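Local coordinates for nitrogen regulatory PII-like protein (Bacillus subtilis subsp. subtilis, PDB 4R25) that is required for full induction of the nrgAB operon when ammonium is limiting, acting as a trimeric signalling protein of the PII family, at residues A[6-11]-A[61-66]; A[36-41]-A[55-60]. All blocks are in the same frame, centred on the assembly; numbering follows the deposited sequence.

Interaction 1. Residues A[6-11]-A[61-66]; sequences VEIVTR and LKIEIV. With ZN (zinc ion), chain E.
A zinc site lies on one face of the antiparallel pair formed by 6-11 and 61-66, where Glu7 and Glu64 sit opposite each other. Glu64 OE2 binds the ion at 2.3 Å, whereas the bond from Glu7 OE2 is long, at 2.7 Å; Lys5 NZ and a water also bind it. Glu64 OE1 forms a salt bridge with Lys62 of the third subunit. The two carboxylates lie side by side with their planes 25° apart. Glu7 OE2 and Glu64 OE2, both acceptors, come within 3.1 Å, probably eased by the shared cation. Lys62 leaves its backbone with CG opposite the N (chi1 -167°), and the extended chain carries its methylenes past Val9 CG2, 4.0 Å from Lys62 CG, and then over the Glu7 carboxylate. Lys62 NZ ends 2.9 Å from the zinc-bound water, to which it donates, and also forms a salt bridge with Glu64 of the second subunit. A leucine in place of Lys62 would probably leave that water without this donor and cost Glu64 OE1 of the second subunit its salt bridge.

These are the two middle strands of the ferredoxin-like PII sheet, antiparallel at 165°. Three hydrogen-bonded pairs join them: Val6 with Ile65, Ile8 with Ile63 and Thr10 with Leu61. In the middle pair, Ile8 N reaches Ile63 O at 2.8 Å, in the carbonyl plane. The side chains of all three pairs occupy the face away from the metal, where Ile8 CD1 meets Ile65 CD1 at 4.0 Å. Helix 15-25 covers Leu61 and Ile63 there, while helix 72-83 covers Val6 and Ile8.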
# COMPACT_ATOMS: atom_id res chain seq x y z
N VAL A 6 -8.28 5.95 1.61
CA VAL A 6 -9.29 4.92 1.54
C VAL A 6 -8.83 3.83 0.59
O VAL A 6 -8.56 4.08 -0.59
CB VAL A 6 -10.66 5.48 1.11
CG1 VAL A 6 -11.68 4.36 0.98
CG2 VAL A 6 -11.13 6.51 2.11
N GLU A 7 -8.74 2.61 1.11
CA GLU A 7 -8.27 1.48 0.33
C GLU A 7 -9.40 0.47 0.13
O GLU A 7 -9.83 -0.19 1.07
CB GLU A 7 -7.11 0.83 1.05
CG GLU A 7 -6.31 -0.15 0.24
CD GLU A 7 -4.97 -0.44 0.91
OE1 GLU A 7 -4.81 -1.54 1.49
OE2 GLU A 7 -4.09 0.44 0.86
N ILE A 8 -9.88 0.35 -1.10
CA ILE A 8 -10.92 -0.61 -1.42
C ILE A 8 -10.32 -1.83 -2.10
O ILE A 8 -9.67 -1.71 -3.14
CB ILE A 8 -11.99 0.01 -2.35
CG1 ILE A 8 -12.45 1.36 -1.81
CG2 ILE A 8 -13.17 -0.94 -2.50
CD1 ILE A 8 -13.33 2.15 -2.78
N VAL A 9 -10.52 -3.00 -1.51
CA VAL A 9 -10.02 -4.23 -2.11
C VAL A 9 -11.19 -5.14 -2.48
O VAL A 9 -11.84 -5.72 -1.62
CB VAL A 9 -9.06 -4.97 -1.16
CG1 VAL A 9 -8.71 -6.33 -1.72
CG2 VAL A 9 -7.81 -4.14 -0.93
N THR A 10 -11.45 -5.27 -3.78
CA THR A 10 -12.72 -5.83 -4.21
C THR A 10 -12.67 -6.62 -5.52
O THR A 10 -11.61 -6.85 -6.10
CB THR A 10 -13.80 -4.72 -4.24
OG1 THR A 10 -15.04 -5.24 -4.72
CG2 THR A 10 -13.36 -3.55 -5.11
N ARG A 11 -13.85 -7.07 -5.95
CA ARG A 11 -14.05 -7.83 -7.18
C ARG A 11 -13.91 -6.90 -8.39
O ARG A 11 -14.40 -5.77 -8.36
CB ARG A 11 -15.45 -8.47 -7.12
CG ARG A 11 -16.03 -9.04 -8.40
CD ARG A 11 -17.54 -9.34 -8.21
NE ARG A 11 -17.83 -10.27 -7.11
CZ ARG A 11 -18.58 -9.96 -6.05
NH1 ARG A 11 -19.12 -8.75 -5.94
NH2 ARG A 11 -18.79 -10.85 -5.09
N LEU A 61 -9.23 -6.19 -7.18
CA LEU A 61 -8.92 -4.86 -7.65
C LEU A 61 -8.64 -4.00 -6.43
O LEU A 61 -9.47 -3.89 -5.54
CB LEU A 61 -10.10 -4.30 -8.43
CG LEU A 61 -10.05 -2.83 -8.86
CD1 LEU A 61 -8.92 -2.59 -9.86
CD2 LEU A 61 -11.39 -2.43 -9.43
N LYS A 62 -7.46 -3.39 -6.37
CA LYS A 62 -7.14 -2.52 -5.25
C LYS A 62 -7.28 -1.07 -5.71
O LYS A 62 -6.63 -0.66 -6.69
CB LYS A 62 -5.71 -2.78 -4.77
CG LYS A 62 -5.35 -2.17 -3.41
CD LYS A 62 -3.89 -2.48 -3.11
CE LYS A 62 -3.51 -2.10 -1.69
NZ LYS A 62 -2.08 -2.47 -1.45
N ILE A 63 -8.14 -0.32 -5.03
CA ILE A 63 -8.39 1.07 -5.37
C ILE A 63 -8.01 1.98 -4.20
O ILE A 63 -8.50 1.82 -3.09
CB ILE A 63 -9.87 1.31 -5.67
CG1 ILE A 63 -10.31 0.47 -6.87
CG2 ILE A 63 -10.14 2.79 -5.87
CD1 ILE A 63 -11.79 0.31 -7.00
N GLU A 64 -7.15 2.95 -4.48
CA GLU A 64 -6.73 3.90 -3.46
C GLU A 64 -7.21 5.34 -3.73
O GLU A 64 -7.06 5.88 -4.82
CB GLU A 64 -5.22 3.84 -3.28
CG GLU A 64 -4.75 2.50 -2.75
CD GLU A 64 -3.24 2.44 -2.55
OE1 GLU A 64 -2.51 3.21 -3.22
OE2 GLU A 64 -2.80 1.63 -1.72
N ILE A 65 -7.80 5.93 -2.70
CA ILE A 65 -8.32 7.27 -2.78
C ILE A 65 -7.81 8.03 -1.57
O ILE A 65 -7.91 7.55 -0.45
CB ILE A 65 -9.86 7.25 -2.76
CG1 ILE A 65 -10.37 6.19 -3.75
CG2 ILE A 65 -10.43 8.61 -3.09
CD1 ILE A 65 -11.78 5.74 -3.48
N VAL A 66 -7.23 9.20 -1.80
CA VAL A 66 -6.83 10.06 -0.70
C VAL A 66 -7.84 11.18 -0.61
O VAL A 66 -8.30 11.69 -1.63
CB VAL A 66 -5.43 10.64 -0.92
CG1 VAL A 66 -5.04 11.57 0.24
CG2 VAL A 66 -4.42 9.50 -1.06
ZN ZN E . -1.58 0.80 0.09
O HOH W 1 0.14 -0.62 -1.20

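Interaction 2. Residues A[36-41]-A[55-60]; sequences HGCGLQ and SNVYER. With ZN (zinc ion), chain F.
Tyr58 holds CG between its backbone N and carbonyl carbon (chi1 39°), which lays the ring over Gly37 on the partner strand. The resulting CH-pi contact puts Gly37 CA 3.9 Å from the ring centroid and 22° off the ring normal, a position made possible by the missing side chain. Gly37 and Tyr58 also form a hydrogen-bonded antiparallel pair: Tyr58 N meets Gly37 O at 2.9 Å, and Gly37 N meets Tyr58 O at 3.1 Å from well above the carbonyl plane. Further along, Gly39 N donates to Asn56 O at 3.0 Å, but the return bond is weak.

The His36 ring edge faces Tyr58 O, with CD2 3.5 Å from that oxygen, and His36 NE2 binds a zinc ion at 2.4 Å. Beside the ring runs the Glu59 side chain, its carboxylate plane turned 88° from that of the imidazole.

The pairing belongs to the hairpin of strands 29-44 and 51-67, at the base of what is the T-loop in PII proteins. Residues 36-39 also pair antiparallel with a strand of the second subunit, whose Phe32 meets the His36 ring, so the sheet continues across the interface.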
# COMPACT_ATOMS: atom_id res chain seq x y z
N HIS A 36 -3.88 -10.15 -5.87
CA HIS A 36 -4.54 -11.41 -5.60
C HIS A 36 -5.04 -11.49 -4.18
O HIS A 36 -4.43 -10.96 -3.25
CB HIS A 36 -3.60 -12.57 -5.87
CG HIS A 36 -3.34 -12.81 -7.31
ND1 HIS A 36 -2.09 -12.66 -7.88
CD2 HIS A 36 -4.17 -13.17 -8.32
CE1 HIS A 36 -2.17 -12.92 -9.17
NE2 HIS A 36 -3.42 -13.23 -9.46
N GLY A 37 -6.18 -12.15 -4.03
CA GLY A 37 -6.72 -12.45 -2.73
C GLY A 37 -6.55 -13.93 -2.45
O GLY A 37 -6.55 -14.76 -3.36
N CYS A 38 -6.39 -14.26 -1.18
CA CYS A 38 -6.22 -15.64 -0.79
C CYS A 38 -7.08 -15.87 0.43
O CYS A 38 -6.92 -15.19 1.44
CB CYS A 38 -4.75 -15.92 -0.45
SG CYS A 38 -4.41 -17.64 -0.07
N GLY A 39 -8.02 -16.81 0.31
CA GLY A 39 -8.81 -17.24 1.45
C GLY A 39 -8.12 -18.40 2.15
O GLY A 39 -7.51 -19.25 1.51
N LEU A 40 -8.20 -18.42 3.47
CA LEU A 40 -7.61 -19.49 4.25
C LEU A 40 -8.65 -20.09 5.20
O LEU A 40 -9.35 -19.37 5.92
CB LEU A 40 -6.40 -18.97 5.05
CG LEU A 40 -5.24 -18.31 4.31
CD1 LEU A 40 -4.12 -17.98 5.27
CD2 LEU A 40 -4.71 -19.17 3.19
N GLN A 41 -8.78 -21.41 5.19
CA GLN A 41 -9.69 -22.07 6.12
C GLN A 41 -9.13 -23.36 6.71
O GLN A 41 -8.50 -24.17 6.02
CB GLN A 41 -11.06 -22.31 5.48
CG GLN A 41 -11.01 -22.52 3.99
CD GLN A 41 -12.39 -22.65 3.37
OE1 GLN A 41 -13.38 -22.18 3.94
NE2 GLN A 41 -12.46 -23.30 2.21
N SER A 55 -6.77 -23.25 0.79
CA SER A 55 -6.72 -21.88 0.33
C SER A 55 -7.06 -21.76 -1.14
O SER A 55 -6.71 -22.62 -1.95
CB SER A 55 -5.32 -21.29 0.59
OG SER A 55 -4.33 -22.00 -0.12
N ASN A 56 -7.76 -20.68 -1.48
CA ASN A 56 -8.03 -20.37 -2.87
C ASN A 56 -7.48 -18.99 -3.20
O ASN A 56 -7.48 -18.10 -2.36
CB ASN A 56 -9.53 -20.46 -3.21
CG ASN A 56 -10.38 -19.50 -2.39
OD1 ASN A 56 -10.31 -19.46 -1.16
ND2 ASN A 56 -11.21 -18.70 -3.08
N VAL A 57 -6.98 -18.84 -4.42
CA VAL A 57 -6.50 -17.56 -4.89
C VAL A 57 -7.46 -16.98 -5.92
O VAL A 57 -7.76 -17.62 -6.92
CB VAL A 57 -5.08 -17.69 -5.48
CG1 VAL A 57 -4.64 -16.37 -6.10
CG2 VAL A 57 -4.11 -18.12 -4.40
N TYR A 58 -7.95 -15.77 -5.66
CA TYR A 58 -8.85 -15.10 -6.60
C TYR A 58 -8.28 -13.76 -7.06
O TYR A 58 -7.19 -13.35 -6.66
CB TYR A 58 -10.24 -14.93 -5.98
CG TYR A 58 -10.21 -14.57 -4.52
CD1 TYR A 58 -10.04 -15.56 -3.55
CD2 TYR A 58 -10.36 -13.25 -4.10
CE1 TYR A 58 -10.00 -15.24 -2.20
CE2 TYR A 58 -10.32 -12.92 -2.75
CZ TYR A 58 -10.14 -13.92 -1.81
OH TYR A 58 -10.10 -13.60 -0.47
N GLU A 59 -9.02 -13.08 -7.94
CA GLU A 59 -8.60 -11.80 -8.48
C GLU A 59 -9.17 -10.69 -7.65
O GLU A 59 -10.32 -10.77 -7.21
CB GLU A 59 -9.09 -11.62 -9.90
CG GLU A 59 -8.84 -12.82 -10.75
CD GLU A 59 -7.40 -13.20 -10.71
OE1 GLU A 59 -7.13 -14.41 -10.52
OE2 GLU A 59 -6.54 -12.30 -10.85
N ARG A 60 -8.38 -9.65 -7.44
CA ARG A 60 -8.84 -8.51 -6.68
C ARG A 60 -8.40 -7.21 -7.33
O ARG A 60 -7.34 -7.13 -7.96
CB ARG A 60 -8.36 -8.60 -5.24
CG ARG A 60 -8.85 -9.83 -4.47
CD ARG A 60 -10.25 -9.66 -3.90
NE ARG A 60 -11.30 -9.96 -4.86
CZ ARG A 60 -12.50 -10.43 -4.54
NH1 ARG A 60 -12.79 -10.68 -3.27
NH2 ARG A 60 -13.40 -10.68 -5.48
ZN ZN F . -3.31 -14.84 -11.17

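Overall arrangement
From the N terminus, strand 4-10 is followed by helix 15-25 and strand 29-44, whose outer part supplies 36-41. The chain turns back into strand 51-67, and interaction 2 closes this hairpin across the 13 residues between its segments. Continuing along the same strand, 61-66 reaches 6-11, and interaction 1 closes a larger loop of 49 intervening residues that contains the whole of interaction 2. Strand 51-67 is thus shared, tying the buried middle of the sheet to its outlying hairpin, with contact centres about 16 Å apart. Arg60 marks the junction: its CB lies 4.2 Å from Val9 CG1. Both contacts also touch the second subunit.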